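Local coordinates for protein TlmII (Streptoalloteichus hindustanus, PDB 4HVM) that takes part in tallysomycin biosynthesis as a member of the nonribosomal peptide synthetase condensation-domain family, and may bind phosphopantetheine, at residues A[58-63]-A[82-87]; A[15-20]-A[171-176]; A[225-230]-A[428-433]; A[243-248]-A[417-422]; A[179-184]-A[285-290]. All coordinates share one frame; numbering follows the deposited sequence.

Overall arrangement
From the N terminus, residues 15-20 open the long loop that contact 2 closes at 171-176, joining the start of helix 18-27 to the loop after helix 147-161; within it, contact 1 joins helix 49-62 to the approach to strand 87-91. Contact 5 ties the loop after helix 147-161, at 179-184, to the turn after helix 283-286, and F18 packs on F179, H180 and P181. Before it closes at 285-290, contacts 3 and 4 open at 225-230 and 243-248, so both cross it. Contact 4 closes first, at 417-422, enclosed by contact 3, which closes at 428-433. Those two set successive helices on neighbouring strands of one sheet, across the chain's centre from contacts 1 and 2.

Contact 1. Residues A[58-63]-A[82-87]; sequences EVLDAF and ENADAL
Behind the side chain of L60, which reaches across to A84 and A86, one helical turn is pinned by the carbonyl oxygen E58 O. It receives the amide A62 N at 3.0 Å and, more weakly, the amide D61 N at 3.3 Å. This turn is the last of helix 49-62, since F63 is the first residue to leave helical backbone angles. Two carbonyls near this end are taken up by one guanidinium, R67 NE bonding to L60 O and R67 NH2 to D61 O.

The side chains that meet across the contact are all apolar, and a single methyl does most of the touching. L60 CD1 lies 3.8 Å from A86 CB and, a little farther off, 4.1 Å from A84 CB. The root of the same side chain also takes part, with L60 CB 4.2 Å from A84 CB. L60 has CG anti to its own carbonyl carbon (chi1 -71°) and an extended second torsion, which carries CD1 outward to a point that faces both alanine methyls. The CA atoms of L60 and A84 are 6.6 Å apart, close enough for alanine-sized side chains to meet the leucine. D85, between the alanines, adopts left-handed backbone angles and sends its CB away from the helix, while the CB atoms of A84 and A86 point toward it.

A86 is also backbone-bonded to L124, and next to it L87 packs on A53, A56 and D57 of the same helix. A helix end thus covers the entry to edge strand 87-91, an alpha/beta layering consistent with the chloramphenicol-acetyltransferase-like fold of condensation domains.

Contact 2. Residues A[15-20]-A[171-176]; sequences RASFLQ and RDFAEV
S17, the N-cap residue of helix 18-27, faces residues 173-175, which have helical backbone angles, with S17 CA and V176 CA 8.2 Å apart as the nearest backbone pair. The contact sets the N-cap position of the helix against an Asx turn, in which D172 OD1 accepts from A174 N at 3.1 Å. That bond reaches the carboxylate from above its plane. The outer flank of the turn is clasped by a salt bridge between R171 NE and E175 OE1, 2.9 Å long and in the guanidinium plane.

F173 spans the gap. Its CG is anti to the backbone N (chi1 177°), which extends the ring toward the helix start. There S17 OG sits at the ring edge, near its plane, 3.6 Å from F173 CZ. Q20 OE1 comes to F173 CE2 obliquely at 4.2 Å, and the amide and ring planes stand 64° apart. Outside the two segments, P295 touches F173.

Two bonds together hold the rotation of the Q20 amide: NE2 donates to M143 O, and OE1 accepts from S17 N at 2.9 Å, in the carbonyl plane and on a lone pair, while also taking a weak bond from S17 OG.

Contact 3. Residues A[225-230]-A[428-433]; sequences SRWQAL and MVIVLD
Helix 224-231 meets strand 427-434 most closely at W227 and M428, whose CA atoms are 7.0 Å apart. The deposited M428 is a selenomethionine, and its side chain crosses the indole at about a right angle. A trans first torsion (chi1 -176°) points the W227 indole from the helix to the sheet. M428 CG lies over one face, 3.8 Å from the centroid of the W227 five-membered ring and 25° off its normal, a CH-pi contact. Because the M428 chain bends at its second and third torsions, CE comes back over the ring, above NE1, with M428 CE and W227 NE1 3.4 Å apart. I430 CD1 reaches the six-membered ring only obliquely, at 4.5 Å from W227 CZ3.

V421 and M245 also touch the indole, placing it between helix 241-255 and the sheet. Replacing W227 by an alanine would probably leave M428 without the aromatic face it lies on and open a gap between helix 224-231 and the strand.

Cohesion between these two segments is thus dispersive: the CG methylene and CE methyl lie over the indole, while SE, in place of methionine sulfur, makes a distant Met-aromatic contact, 4.7 Å from the five-membered-ring centroid of W227.

Contact 4. Residues A[243-248]-A[417-422]; sequences LAMAAL and TDLSVG
M245, a selenomethionine in the deposited chain, packs closely on L419 and only loosely on V421. At the close end M245 SE lies 3.7 Å from L419 CD2, and M245 CG approaches that same methyl at 4.1 Å. The two side chains cross at about a right angle, and one leucine methyl lies against CG and SE. The selenomethionine chain bends at its second and third torsions (chi2 -65°, chi3 98°), so SE does not continue the line from CA. At the loose end M245 CG is 4.3 Å from V421 CG2, a marginal apolar touch.

The backbones stay well apart, with M245 CA and L419 CA separated by 8.4 Å, and the three side chains bridge the space. Neither end opens to solvent, for all three residues are buried: W227 and L230 of helix 224-231, I430 of the adjoining strand and M454 of helix 445-459 also touch M245. S420, between L419 and V421, directs its CB away from the helix, as strand alternation requires.

Helix 241-255 is therefore seated on strand 417-424 by one long side chain that meets L419 and V421 and is enclosed by those four neighbours. Such a junction depends on hydrophobic burial and van der Waals fit, with no charge or directed bond between these two segments.

Contact 5. Residues A[179-184]-A[285-290]; sequences FHPLDR and DHLQLG
The F179 ring is approached by two leucines from different directions, L289 over a face and L287 at an edge. L289 CD2 stands 4.1 Å from the ring centroid and only 22° off the ring normal, a CH-pi contact displaced toward the rim. L287 CD1 lies near the ring plane, 3.7 Å from F179 CE2. On the face opposite L289, P181 N, two residues on in the same segment, comes within 4.0 Å of the plane, also toward the rim.

Two torsions of F179 set this up: chi1 at 175° extends the ring toward 285-290, and chi2 at 75° turns its face to L289. The methyl L287 CD1 is shared, since P181 CG meets it at 3.8 Å, with the proline and leucine side chains crossing at about a right angle. A serine in place of F179 would probably leave L289 CD2 without its aromatic face and L287 CD1 with only P181 of this segment to rest on.

The turn through P181 is bridged by a bond from L182 N to H180 ND1 at 3.0 Å, with the donor in the imidazole plane. Y332 also touches P181, and L296 touches L289.

The contact is a small apolar clasp between loops near the surface: the stretch leading to helix 185-198 meets the turn after helix 283-286, between strands 274-282 and 297-305. It is consistent with a junction between the two chloramphenicol-acetyltransferase-like halves of a condensation domain.

Contact 1. Residues A[58-63]-A[82-87]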
# COMPACT_ATOMS: atom_id res chain seq x y z
N GLU A 58 0.15 -25.68 1.81
CA GLU A 58 1.10 -25.93 0.74
C GLU A 58 1.81 -24.65 0.33
O GLU A 58 3.02 -24.64 0.08
CB GLU A 58 0.39 -26.56 -0.46
CG GLU A 58 1.29 -26.86 -1.64
CD GLU A 58 0.53 -27.51 -2.79
OE1 GLU A 58 -0.57 -28.04 -2.55
OE2 GLU A 58 1.05 -27.49 -3.93
N VAL A 59 1.05 -23.56 0.26
CA VAL A 59 1.60 -22.26 -0.12
C VAL A 59 2.47 -21.69 1.00
O VAL A 59 3.53 -21.12 0.74
CB VAL A 59 0.49 -21.26 -0.48
CG1 VAL A 59 1.07 -19.88 -0.74
CG2 VAL A 59 -0.28 -21.76 -1.69
N LEU A 60 2.02 -21.87 2.24
CA LEU A 60 2.79 -21.42 3.40
C LEU A 60 4.13 -22.14 3.49
O LEU A 60 5.09 -21.61 4.04
CB LEU A 60 2.00 -21.64 4.70
CG LEU A 60 0.80 -20.72 4.93
CD1 LEU A 60 0.11 -21.02 6.25
CD2 LEU A 60 1.21 -19.25 4.85
N ASP A 61 4.18 -23.34 2.93
CA ASP A 61 5.40 -24.14 2.92
C ASP A 61 6.32 -23.70 1.79
O ASP A 61 7.52 -23.50 2.00
CB ASP A 61 5.06 -25.62 2.78
CG ASP A 61 6.30 -26.49 2.55
OD1 ASP A 61 6.88 -26.96 3.55
OD2 ASP A 61 6.67 -26.70 1.38
N ALA A 62 5.75 -23.55 0.60
CA ALA A 62 6.52 -23.25 -0.60
C ALA A 62 7.20 -21.88 -0.55
O ALA A 62 8.19 -21.65 -1.24
CB ALA A 62 5.64 -23.36 -1.84
N PHE A 63 6.65 -20.98 0.26
CA PHE A 63 7.21 -19.64 0.40
C PHE A 63 7.77 -19.41 1.80
O PHE A 63 7.05 -18.93 2.68
CB PHE A 63 6.15 -18.58 0.11
CG PHE A 63 5.76 -18.48 -1.34
CD1 PHE A 63 6.63 -17.95 -2.28
CD2 PHE A 63 4.50 -18.90 -1.76
CE1 PHE A 63 6.26 -17.85 -3.60
CE2 PHE A 63 4.13 -18.80 -3.08
CZ PHE A 63 5.01 -18.28 -4.01
N GLU A 82 10.25 -22.97 11.19
CA GLU A 82 10.04 -24.30 10.62
C GLU A 82 8.56 -24.65 10.47
O GLU A 82 8.14 -25.15 9.43
CB GLU A 82 10.75 -25.35 11.47
CG GLU A 82 12.26 -25.15 11.56
CD GLU A 82 12.95 -26.24 12.36
OE1 GLU A 82 12.42 -26.61 13.44
OE2 GLU A 82 14.01 -26.73 11.91
N ASN A 83 7.78 -24.39 11.52
CA ASN A 83 6.35 -24.65 11.49
C ASN A 83 5.55 -23.37 11.24
O ASN A 83 5.75 -22.37 11.93
CB ASN A 83 5.88 -25.33 12.78
CG ASN A 83 6.37 -26.77 12.90
OD1 ASN A 83 7.23 -27.21 12.13
ND2 ASN A 83 5.83 -27.50 13.86
N ALA A 84 4.66 -23.41 10.26
CA ALA A 84 3.89 -22.23 9.89
C ALA A 84 2.97 -21.76 11.01
O ALA A 84 3.15 -20.66 11.53
CB ALA A 84 3.08 -22.50 8.62
N ASP A 85 2.00 -22.60 11.38
CA ASP A 85 1.03 -22.26 12.42
C ASP A 85 0.35 -20.92 12.10
O ASP A 85 0.32 -20.02 12.93
CB ASP A 85 1.69 -22.24 13.80
CG ASP A 85 0.69 -22.13 14.94
OD1 ASP A 85 -0.03 -23.12 15.21
OD2 ASP A 85 0.63 -21.05 15.57
N ALA A 86 -0.18 -20.81 10.89
CA ALA A 86 -0.70 -19.54 10.40
C ALA A 86 -2.05 -19.68 9.72
O ALA A 86 -2.59 -18.71 9.19
CB ALA A 86 0.31 -18.91 9.45
N LEU A 87 -2.61 -20.89 9.72
CA LEU A 87 -3.91 -21.11 9.11
C LEU A 87 -5.04 -21.07 10.14
O LEU A 87 -5.17 -21.96 10.97
CB LEU A 87 -3.93 -22.43 8.35
CG LEU A 87 -5.25 -22.78 7.65
CD1 LEU A 87 -5.66 -21.68 6.68
CD2 LEU A 87 -5.13 -24.11 6.93

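Contact 2. Residues A[15-20]-A[171-176]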
# COMPACT_ATOMS: atom_id res chain seq x y z
N ARG A 15 20.38 -11.51 5.97
CA ARG A 15 20.31 -10.08 6.23
C ARG A 15 19.02 -9.51 5.64
O ARG A 15 18.53 -9.98 4.61
CB ARG A 15 21.52 -9.37 5.62
CG ARG A 15 21.77 -7.97 6.15
CD ARG A 15 22.19 -8.00 7.61
NE ARG A 15 22.82 -6.76 8.03
CZ ARG A 15 22.17 -5.71 8.53
NH1 ARG A 15 20.85 -5.76 8.68
NH2 ARG A 15 22.83 -4.62 8.89
N ALA A 16 18.46 -8.51 6.31
CA ALA A 16 17.23 -7.88 5.86
C ALA A 16 17.50 -6.92 4.70
O ALA A 16 18.57 -6.32 4.63
CB ALA A 16 16.55 -7.15 7.00
N SER A 17 16.52 -6.78 3.82
CA SER A 17 16.65 -5.90 2.66
C SER A 17 16.54 -4.42 3.06
O SER A 17 16.24 -4.10 4.20
CB SER A 17 15.60 -6.23 1.60
OG SER A 17 14.29 -5.95 2.05
N PHE A 18 16.79 -3.53 2.10
CA PHE A 18 16.82 -2.10 2.37
C PHE A 18 15.44 -1.50 2.68
O PHE A 18 15.34 -0.51 3.41
CB PHE A 18 17.50 -1.35 1.22
CG PHE A 18 16.63 -1.19 0.00
CD1 PHE A 18 16.37 -2.26 -0.84
CD2 PHE A 18 16.09 0.04 -0.30
CE1 PHE A 18 15.58 -2.09 -1.97
CE2 PHE A 18 15.30 0.22 -1.42
CZ PHE A 18 15.04 -0.85 -2.25
N LEU A 19 14.40 -2.09 2.11
CA LEU A 19 13.03 -1.65 2.38
C LEU A 19 12.56 -2.17 3.73
O LEU A 19 11.75 -1.53 4.41
CB LEU A 19 12.08 -2.11 1.28
CG LEU A 19 12.24 -1.39 -0.07
CD1 LEU A 19 11.30 -1.98 -1.11
CD2 LEU A 19 12.02 0.11 0.08
N GLN A 20 13.06 -3.34 4.12
CA GLN A 20 12.77 -3.91 5.43
C GLN A 20 13.49 -3.12 6.52
O GLN A 20 12.91 -2.81 7.55
CB GLN A 20 13.18 -5.38 5.48
CG GLN A 20 12.29 -6.30 4.68
CD GLN A 20 12.78 -7.72 4.67
OE1 GLN A 20 13.98 -7.98 4.60
NE2 GLN A 20 11.85 -8.67 4.76
N ARG A 171 9.50 -16.13 -8.31
CA ARG A 171 10.90 -15.89 -7.99
C ARG A 171 11.05 -15.64 -6.50
O ARG A 171 10.40 -14.75 -5.95
CB ARG A 171 11.41 -14.69 -8.78
CG ARG A 171 12.91 -14.45 -8.64
CD ARG A 171 13.31 -13.20 -9.41
NE ARG A 171 14.75 -12.97 -9.39
CZ ARG A 171 15.33 -11.84 -9.79
NH1 ARG A 171 14.60 -10.84 -10.25
NH2 ARG A 171 16.65 -11.72 -9.73
N ASP A 172 11.90 -16.43 -5.84
CA ASP A 172 12.11 -16.31 -4.40
C ASP A 172 12.71 -14.95 -4.05
O ASP A 172 13.57 -14.44 -4.76
CB ASP A 172 13.00 -17.45 -3.90
CG ASP A 172 12.89 -17.68 -2.39
OD1 ASP A 172 12.73 -16.69 -1.64
OD2 ASP A 172 12.95 -18.85 -1.97
N PHE A 173 12.24 -14.37 -2.94
CA PHE A 173 12.70 -13.07 -2.49
C PHE A 173 14.17 -13.09 -2.09
O PHE A 173 14.84 -12.06 -2.09
CB PHE A 173 11.85 -12.58 -1.32
CG PHE A 173 12.31 -11.27 -0.74
CD1 PHE A 173 12.05 -10.08 -1.41
CD2 PHE A 173 13.00 -11.22 0.46
CE1 PHE A 173 12.47 -8.88 -0.88
CE2 PHE A 173 13.42 -10.02 0.99
CZ PHE A 173 13.15 -8.84 0.31
N ALA A 174 14.67 -14.28 -1.76
CA ALA A 174 16.06 -14.45 -1.36
C ALA A 174 17.03 -13.98 -2.44
O ALA A 174 18.14 -13.52 -2.15
CB ALA A 174 16.32 -15.91 -1.02
N GLU A 175 16.60 -14.07 -3.70
CA GLU A 175 17.45 -13.68 -4.82
C GLU A 175 17.61 -12.16 -4.92
O GLU A 175 18.57 -11.67 -5.51
CB GLU A 175 16.89 -14.22 -6.14
CG GLU A 175 16.77 -15.74 -6.20
CD GLU A 175 16.29 -16.23 -7.55
OE1 GLU A 175 16.15 -15.40 -8.48
OE2 GLU A 175 16.06 -17.45 -7.70
N VAL A 176 16.66 -11.42 -4.35
CA VAL A 176 16.68 -9.96 -4.44
C VAL A 176 16.71 -9.28 -3.07
O VAL A 176 16.50 -8.07 -2.97
CB VAL A 176 15.47 -9.43 -5.24
CG1 VAL A 176 15.51 -9.94 -6.67
CG2 VAL A 176 14.16 -9.84 -4.56

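Contact 3. Residues A[225-230]-A[428-433]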
# COMPACT_ATOMS: atom_id res chain seq x y z
N SER A 225 -16.63 2.00 -14.88
CA SER A 225 -16.43 2.54 -16.21
C SER A 225 -15.77 3.92 -16.16
O SER A 225 -14.91 4.23 -16.98
CB SER A 225 -17.77 2.62 -16.94
OG SER A 225 -17.60 3.09 -18.27
N ARG A 226 -16.18 4.73 -15.19
CA ARG A 226 -15.62 6.06 -15.00
C ARG A 226 -14.14 5.98 -14.63
O ARG A 226 -13.32 6.74 -15.12
CB ARG A 226 -16.38 6.81 -13.91
CG ARG A 226 -15.80 8.17 -13.56
CD ARG A 226 -16.02 9.16 -14.69
NE ARG A 226 -17.41 9.18 -15.13
CZ ARG A 226 -18.39 9.81 -14.50
NH1 ARG A 226 -18.14 10.49 -13.38
NH2 ARG A 226 -19.63 9.77 -14.98
N TRP A 227 -13.82 5.03 -13.75
CA TRP A 227 -12.44 4.86 -13.31
C TRP A 227 -11.53 4.38 -14.43
O TRP A 227 -10.38 4.82 -14.52
CB TRP A 227 -12.38 3.88 -12.13
CG TRP A 227 -11.01 3.72 -11.54
CD1 TRP A 227 -10.15 2.68 -11.72
CD2 TRP A 227 -10.33 4.65 -10.69
NE1 TRP A 227 -8.98 2.90 -11.03
CE2 TRP A 227 -9.07 4.10 -10.38
CE3 TRP A 227 -10.67 5.89 -10.14
CZ2 TRP A 227 -8.15 4.75 -9.56
CZ3 TRP A 227 -9.76 6.54 -9.33
CH2 TRP A 227 -8.52 5.96 -9.05
N GLN A 228 -12.03 3.50 -15.28
CA GLN A 228 -11.23 2.96 -16.38
C GLN A 228 -10.89 4.03 -17.42
O GLN A 228 -9.75 4.14 -17.85
CB GLN A 228 -11.94 1.77 -17.03
CG GLN A 228 -12.00 0.55 -16.15
CD GLN A 228 -10.63 0.08 -15.73
OE1 GLN A 228 -9.68 0.12 -16.52
NE2 GLN A 228 -10.51 -0.36 -14.48
N ALA A 229 -11.89 4.82 -17.80
CA ALA A 229 -11.69 5.86 -18.80
C ALA A 229 -10.71 6.92 -18.30
O ALA A 229 -10.03 7.57 -19.09
CB ALA A 229 -13.01 6.50 -19.16
N LEU A 230 -10.65 7.08 -16.98
CA LEU A 230 -9.74 8.02 -16.35
C LEU A 230 -8.35 7.42 -16.21
O LEU A 230 -7.35 8.05 -16.54
CB LEU A 230 -10.28 8.43 -14.98
CG LEU A 230 -9.50 9.52 -14.24
CD1 LEU A 230 -9.75 10.87 -14.87
CD2 LEU A 230 -9.88 9.53 -12.77
N MSE A 428 -15.24 1.33 -8.11
CA MSE A 428 -14.07 1.71 -7.32
C MSE A 428 -14.52 2.69 -6.25
O MSE A 428 -15.33 3.59 -6.51
CB MSE A 428 -13.02 2.36 -8.21
CG MSE A 428 -12.42 1.43 -9.25
SE MSE A 428 -11.38 0.01 -8.42
CE MSE A 428 -9.62 0.85 -8.38
N VAL A 429 -14.02 2.52 -5.03
CA VAL A 429 -14.37 3.42 -3.94
C VAL A 429 -13.15 4.20 -3.46
O VAL A 429 -12.14 3.61 -3.07
CB VAL A 429 -14.99 2.66 -2.76
CG1 VAL A 429 -15.24 3.60 -1.59
CG2 VAL A 429 -16.28 1.99 -3.19
N ILE A 430 -13.25 5.52 -3.51
CA ILE A 430 -12.19 6.39 -3.02
C ILE A 430 -12.36 6.66 -1.52
O ILE A 430 -13.32 7.29 -1.10
CB ILE A 430 -12.17 7.72 -3.78
CG1 ILE A 430 -11.93 7.48 -5.27
CG2 ILE A 430 -11.11 8.64 -3.21
CD1 ILE A 430 -11.95 8.75 -6.11
N VAL A 431 -11.42 6.16 -0.72
CA VAL A 431 -11.48 6.36 0.72
C VAL A 431 -10.57 7.51 1.15
O VAL A 431 -9.35 7.45 0.96
CB VAL A 431 -11.10 5.09 1.49
CG1 VAL A 431 -11.27 5.30 2.98
CG2 VAL A 431 -11.95 3.91 1.03
N LEU A 432 -11.16 8.54 1.75
CA LEU A 432 -10.42 9.75 2.11
C LEU A 432 -10.27 9.88 3.62
O LEU A 432 -11.26 9.82 4.35
CB LEU A 432 -11.12 10.99 1.56
CG LEU A 432 -10.57 12.34 2.01
CD1 LEU A 432 -9.19 12.59 1.43
CD2 LEU A 432 -11.53 13.46 1.63
N ASP A 433 -9.04 10.07 4.07
CA ASP A 433 -8.75 10.29 5.49
C ASP A 433 -8.17 11.69 5.68
O ASP A 433 -7.06 11.97 5.23
CB ASP A 433 -7.78 9.23 6.01
CG ASP A 433 -8.36 7.83 5.97
OD1 ASP A 433 -9.54 7.66 6.36
OD2 ASP A 433 -7.65 6.90 5.53

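Contact 4. Residues A[243-248]-A[417-422]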
# COMPACT_ATOMS: atom_id res chain seq x y z
N LEU A 243 -2.03 8.48 -10.59
CA LEU A 243 -1.51 9.75 -11.08
C LEU A 243 -2.64 10.71 -11.48
O LEU A 243 -2.49 11.92 -11.39
CB LEU A 243 -0.55 9.55 -12.25
CG LEU A 243 0.79 10.27 -12.06
CD1 LEU A 243 1.40 9.91 -10.71
CD2 LEU A 243 1.76 9.95 -13.19
N ALA A 244 -3.76 10.15 -11.92
CA ALA A 244 -4.95 10.95 -12.17
C ALA A 244 -5.48 11.47 -10.84
O ALA A 244 -5.96 12.60 -10.75
CB ALA A 244 -6.00 10.14 -12.89
N MSE A 245 -5.40 10.63 -9.81
CA MSE A 245 -5.77 11.02 -8.46
C MSE A 245 -4.87 12.13 -7.93
O MSE A 245 -5.36 13.14 -7.42
CB MSE A 245 -5.69 9.82 -7.51
CG MSE A 245 -6.86 8.87 -7.62
SE MSE A 245 -8.52 9.72 -7.07
CE MSE A 245 -9.23 10.21 -8.82
N ALA A 246 -3.57 11.94 -8.06
CA ALA A 246 -2.60 12.92 -7.58
C ALA A 246 -2.77 14.27 -8.26
O ALA A 246 -2.60 15.32 -7.63
CB ALA A 246 -1.18 12.40 -7.78
N ALA A 247 -3.11 14.25 -9.55
CA ALA A 247 -3.31 15.48 -10.30
C ALA A 247 -4.56 16.21 -9.84
O ALA A 247 -4.54 17.43 -9.65
CB ALA A 247 -3.40 15.18 -11.79
N LEU A 248 -5.64 15.46 -9.65
CA LEU A 248 -6.92 16.05 -9.27
C LEU A 248 -6.96 16.46 -7.80
O LEU A 248 -7.60 17.45 -7.45
CB LEU A 248 -8.07 15.09 -9.59
CG LEU A 248 -8.40 14.93 -11.08
CD1 LEU A 248 -9.52 13.93 -11.28
CD2 LEU A 248 -8.76 16.27 -11.71
N THR A 417 -3.89 14.74 4.46
CA THR A 417 -4.82 14.24 3.45
C THR A 417 -4.34 12.89 2.93
O THR A 417 -3.32 12.80 2.24
CB THR A 417 -4.98 15.22 2.28
OG1 THR A 417 -5.47 16.48 2.77
CG2 THR A 417 -5.95 14.67 1.24
N ASP A 418 -5.08 11.83 3.27
CA ASP A 418 -4.73 10.48 2.85
C ASP A 418 -5.81 9.94 1.91
O ASP A 418 -6.98 9.89 2.26
CB ASP A 418 -4.59 9.57 4.06
CG ASP A 418 -3.84 8.29 3.74
OD1 ASP A 418 -4.46 7.38 3.13
OD2 ASP A 418 -2.65 8.19 4.09
N LEU A 419 -5.40 9.53 0.71
CA LEU A 419 -6.36 9.12 -0.31
C LEU A 419 -6.02 7.73 -0.86
O LEU A 419 -4.93 7.51 -1.38
CB LEU A 419 -6.40 10.16 -1.43
CG LEU A 419 -7.64 10.22 -2.31
CD1 LEU A 419 -7.92 11.66 -2.72
CD2 LEU A 419 -7.47 9.35 -3.55
N SER A 420 -6.97 6.80 -0.73
CA SER A 420 -6.77 5.44 -1.19
C SER A 420 -7.95 4.96 -2.03
O SER A 420 -9.07 5.45 -1.87
CB SER A 420 -6.57 4.50 0.00
OG SER A 420 -6.30 3.18 -0.44
N VAL A 421 -7.71 4.02 -2.93
CA VAL A 421 -8.77 3.52 -3.81
C VAL A 421 -8.88 2.00 -3.74
O VAL A 421 -7.89 1.29 -3.88
CB VAL A 421 -8.54 3.94 -5.28
CG1 VAL A 421 -9.77 3.64 -6.12
CG2 VAL A 421 -8.20 5.42 -5.36
N GLY A 422 -10.10 1.51 -3.54
CA GLY A 422 -10.33 0.08 -3.42
C GLY A 422 -11.57 -0.38 -4.17
O GLY A 422 -12.54 0.36 -4.31

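Contact 5. Residues A[179-184]-A[285-290]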
# COMPACT_ATOMS: atom_id res chain seq x y z
N PHE A 179 19.41 -6.95 -3.10
CA PHE A 179 19.27 -5.98 -4.18
C PHE A 179 19.03 -4.56 -3.69
O PHE A 179 18.28 -4.33 -2.74
CB PHE A 179 18.17 -6.39 -5.16
CG PHE A 179 17.91 -5.38 -6.24
CD1 PHE A 179 18.80 -5.24 -7.29
CD2 PHE A 179 16.78 -4.58 -6.20
CE1 PHE A 179 18.57 -4.31 -8.29
CE2 PHE A 179 16.54 -3.65 -7.20
CZ PHE A 179 17.44 -3.52 -8.24
N HIS A 180 19.68 -3.60 -4.35
CA HIS A 180 19.52 -2.19 -4.03
C HIS A 180 19.67 -1.38 -5.31
O HIS A 180 20.67 -1.49 -6.01
CB HIS A 180 20.59 -1.75 -3.02
CG HIS A 180 20.24 -0.50 -2.27
ND1 HIS A 180 20.16 0.73 -2.89
CD2 HIS A 180 19.97 -0.28 -0.96
CE1 HIS A 180 19.85 1.65 -1.99
NE2 HIS A 180 19.73 1.06 -0.82
N PRO A 181 18.66 -0.55 -5.62
CA PRO A 181 18.65 0.27 -6.84
C PRO A 181 19.85 1.21 -6.91
O PRO A 181 20.21 1.67 -7.99
CB PRO A 181 17.36 1.08 -6.70
CG PRO A 181 16.49 0.26 -5.82
CD PRO A 181 17.43 -0.38 -4.84
N LEU A 182 20.45 1.49 -5.76
CA LEU A 182 21.61 2.37 -5.67
C LEU A 182 22.84 1.60 -5.23
O LEU A 182 23.55 2.00 -4.30
CB LEU A 182 21.33 3.53 -4.71
CG LEU A 182 20.02 4.28 -4.96
CD1 LEU A 182 19.88 5.43 -3.98
CD2 LEU A 182 19.95 4.78 -6.39
N ASP A 183 23.09 0.47 -5.89
CA ASP A 183 24.22 -0.38 -5.54
C ASP A 183 25.55 0.31 -5.83
O ASP A 183 26.51 0.16 -5.06
CB ASP A 183 24.13 -1.72 -6.27
CG ASP A 183 24.92 -2.82 -5.58
OD1 ASP A 183 24.45 -3.32 -4.53
OD2 ASP A 183 26.00 -3.18 -6.09
N ARG A 184 25.61 1.06 -6.93
CA ARG A 184 26.80 1.82 -7.26
C ARG A 184 26.89 3.06 -6.38
O ARG A 184 25.92 3.80 -6.23
CB ARG A 184 26.81 2.23 -8.73
CG ARG A 184 27.31 1.14 -9.67
CD ARG A 184 27.83 1.72 -10.97
NE ARG A 184 26.79 2.42 -11.72
CZ ARG A 184 26.96 3.58 -12.34
NH1 ARG A 184 25.95 4.14 -13.00
NH2 ARG A 184 28.15 4.18 -12.32
N ASP A 285 7.77 -3.52 -11.53
CA ASP A 285 7.47 -3.00 -12.86
C ASP A 285 8.53 -2.01 -13.31
O ASP A 285 8.95 -2.02 -14.47
CB ASP A 285 6.10 -2.32 -12.87
CG ASP A 285 4.97 -3.26 -12.47
OD1 ASP A 285 5.06 -4.46 -12.82
OD2 ASP A 285 4.01 -2.81 -11.82
N HIS A 286 8.97 -1.16 -12.38
CA HIS A 286 9.91 -0.09 -12.69
C HIS A 286 11.33 -0.58 -12.94
O HIS A 286 12.04 -0.03 -13.79
CB HIS A 286 9.90 0.94 -11.56
CG HIS A 286 10.86 2.07 -11.78
ND1 HIS A 286 11.89 2.35 -10.91
CD2 HIS A 286 10.95 2.99 -12.77
CE1 HIS A 286 12.57 3.39 -11.35
NE2 HIS A 286 12.02 3.80 -12.48
N LEU A 287 11.75 -1.60 -12.20
CA LEU A 287 13.12 -2.10 -12.31
C LEU A 287 13.21 -3.49 -12.93
O LEU A 287 14.28 -4.10 -12.96
CB LEU A 287 13.80 -2.10 -10.94
CG LEU A 287 14.10 -0.72 -10.34
CD1 LEU A 287 14.89 -0.84 -9.05
CD2 LEU A 287 14.83 0.16 -11.34
N GLN A 288 12.08 -3.97 -13.44
CA GLN A 288 12.00 -5.28 -14.08
C GLN A 288 12.49 -6.43 -13.20
O GLN A 288 13.12 -7.37 -13.69
CB GLN A 288 12.72 -5.28 -15.44
CG GLN A 288 11.88 -4.71 -16.57
CD GLN A 288 11.67 -3.22 -16.45
OE1 GLN A 288 12.61 -2.47 -16.18
NE2 GLN A 288 10.43 -2.78 -16.63
N LEU A 289 12.20 -6.35 -11.91
CA LEU A 289 12.40 -7.49 -11.02
C LEU A 289 11.26 -8.47 -11.32
O LEU A 289 10.18 -8.06 -11.74
CB LEU A 289 12.37 -7.06 -9.55
CG LEU A 289 13.21 -5.84 -9.17
CD1 LEU A 289 13.09 -5.54 -7.68
CD2 LEU A 289 14.67 -6.03 -9.57
N GLY A 290 11.50 -9.76 -11.12
CA GLY A 290 10.53 -10.76 -11.51
C GLY A 290 9.24 -10.76 -10.71
O GLY A 290 8.96 -9.85 -9.94